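Local atomic coordinates of 2-oxoadipate dioxygenase/decarboxylase (Pseudomonas putida, PDB entry 6W1G), a protein that catalyses the iron(II)-dependent decarboxylation and hydroxylation of 2-oxoadipate to D-2-hydroxyglutarate, a step in D-lysine catabolism. Residues Glu36-Ser39 / Glu40-Gln44. Numbering follows the deposited sequence.
Sequences ELVS and EINQQ
I41 N donates to L37 O at 2.9 Å with an N-H...O angle of 173°, the straightest of four successive i to i+4 bonds that carry helix 29-48 through this turn. The next, N42 N to V38 O, is equally short at 2.9 Å, whereas E40 N to E36 O and Q43 N to S39 O are slightly longer. N42 also brings its amide back over the preceding turn: CG stands beside its own backbone N (chi1 -73°), which sets that carbon 3.1 Å from V38 O. The side chain runs alongside that of V38, pointing the same way, and ND2 meets the methyl CG1 of V38 at 3.6 Å. Beyond this apolar neighbour both ends of the amide are used, OD1 accepting from L232 N and T231 OG1 and ND2 donating to R230 O. With alanine at N42, L232 N, T231 OG1 and R230 O would probably lose their side-chain mate, and a gap would open beside V38 CG1. L37 and I41, one turn apart, pack with V38 on helix 234-240, through I237 and A236. On the outer side, the extended chain of E40 crosses L37 and carries OE1 to 4.0 Å from L37 CD1, a loose contact at the solvent edge. The side chain of V38 is about 13 Å from the bound nickel ion, so this turn belongs to the surroundings of the active site without forming its first shell. This part of the helix is thus amphipathic, and on its buried face a single amide among aliphatic side chains ties it to residues 230-232, shortly after the metal ligand H226.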
loop_
_atom_site.group_PDB
_atom_site.type_symbol
_atom_site.label_atom_id
_atom_site.label_comp_id
_atom_site.label_asym_id
_atom_site.label_seq_id
_atom_site.Cartn_x
_atom_site.Cartn_y
_atom_site.Cartn_z
ATOM N N GLU A 36 -3.614 17.385 -7.277
ATOM C CA GLU A 36 -3.567 18.807 -6.925
ATOM C C GLU A 36 -4.216 19.048 -5.570
ATOM O O GLU A 36 -3.712 19.822 -4.756
ATOM C CB GLU A 36 -4.273 19.604 -8.027
ATOM C CG GLU A 36 -3.515 19.611 -9.340
ATOM C CD GLU A 36 -4.229 20.321 -10.478
ATOM O OE1 GLU A 36 -5.459 20.519 -10.395
ATOM O OE2 GLU A 36 -3.545 20.668 -11.466
ATOM N N LEU A 37 -5.318 18.361 -5.305
ATOM C CA LEU A 37 -6.000 18.501 -4.026
ATOM C C LEU A 37 -5.143 17.958 -2.889
ATOM O O LEU A 37 -5.059 18.561 -1.830
ATOM C CB LEU A 37 -7.324 17.774 -4.118
ATOM C CG LEU A 37 -8.268 17.935 -2.939
ATOM C CD1 LEU A 37 -8.692 19.412 -2.738
ATOM C CD2 LEU A 37 -9.476 17.062 -3.199
ATOM N N VAL A 38 -4.467 16.835 -3.113
ATOM C CA VAL A 38 -3.602 16.243 -2.091
ATOM C C VAL A 38 -2.482 17.194 -1.722
ATOM O O VAL A 38 -2.162 17.381 -0.539
ATOM C CB VAL A 38 -3.061 14.887 -2.563
ATOM C CG1 VAL A 38 -1.952 14.384 -1.621
ATOM C CG2 VAL A 38 -4.184 13.851 -2.652
ATOM N N SER A 39 -1.864 17.806 -2.730
ATOM C CA SER A 39 -0.773 18.725 -2.443
ATOM C C SER A 39 -1.260 19.895 -1.592
ATOM O O SER A 39 -0.587 20.315 -0.649
ATOM C CB SER A 39 -0.175 19.230 -3.748
ATOM O OG SER A 39 0.859 20.154 -3.494
ATOM N N GLU A 40 -2.433 20.436 -1.922
ATOM C CA GLU A 40 -2.969 21.559 -1.157
ATOM C C GLU A 40 -3.298 21.156 0.271
ATOM O O GLU A 40 -2.961 21.875 1.226
ATOM C CB GLU A 40 -4.238 22.044 -1.854
ATOM C CG GLU A 40 -4.894 23.256 -1.253
ATOM C CD GLU A 40 -6.036 23.796 -2.114
ATOM O OE1 GLU A 40 -7.019 23.061 -2.342
ATOM O OE2 GLU A 40 -5.942 24.952 -2.572
ATOM N N ILE A 41 -3.987 20.036 0.445
ATOM C CA ILE A 41 -4.317 19.562 1.792
ATOM C C ILE A 41 -3.066 19.322 2.630
ATOM O O ILE A 41 -3.009 19.692 3.820
ATOM C CB ILE A 41 -5.204 18.313 1.749
ATOM C CG1 ILE A 41 -6.607 18.660 1.257
ATOM C CG2 ILE A 41 -5.258 17.564 3.079
ATOM C CD1 ILE A 41 -7.394 19.541 2.169
ATOM N N ASN A 42 -2.045 18.679 2.041
ATOM C CA ASN A 42 -0.849 18.334 2.800
ATOM C C ASN A 42 -0.112 19.590 3.225
ATOM O O ASN A 42 0.361 19.683 4.354
ATOM C CB ASN A 42 0.049 17.472 1.940
ATOM C CG ASN A 42 -0.490 16.051 1.771
ATOM O OD1 ASN A 42 -1.548 15.704 2.305
ATOM N ND2 ASN A 42 0.245 15.227 1.055
ATOM N N GLN A 43 -0.072 20.587 2.349
ATOM C CA GLN A 43 0.568 21.840 2.707
ATOM C C GLN A 43 -0.166 22.530 3.842
ATOM O O GLN A 43 0.462 23.096 4.743
ATOM C CB GLN A 43 0.580 22.739 1.479
ATOM C CG GLN A 43 1.712 22.471 0.503
ATOM C CD GLN A 43 2.165 23.698 -0.293
ATOM O OE1 GLN A 43 1.558 24.774 -0.239
ATOM N NE2 GLN A 43 3.250 23.528 -1.044
ATOM N N GLN A 44 -1.498 22.520 3.805
ATOM C CA GLN A 44 -2.285 23.109 4.882
ATOM C C GLN A 44 -2.016 22.408 6.206
ATOM O O GLN A 44 -1.856 23.063 7.233
ATOM C CB GLN A 44 -3.759 23.014 4.522
ATOM C CG GLN A 44 -4.748 23.559 5.569
ATOM C CD GLN A 44 -6.169 23.652 5.035
ATOM O OE1 GLN A 44 -6.833 24.687 5.169
ATOM N NE2 GLN A 44 -6.650 22.566 4.436
#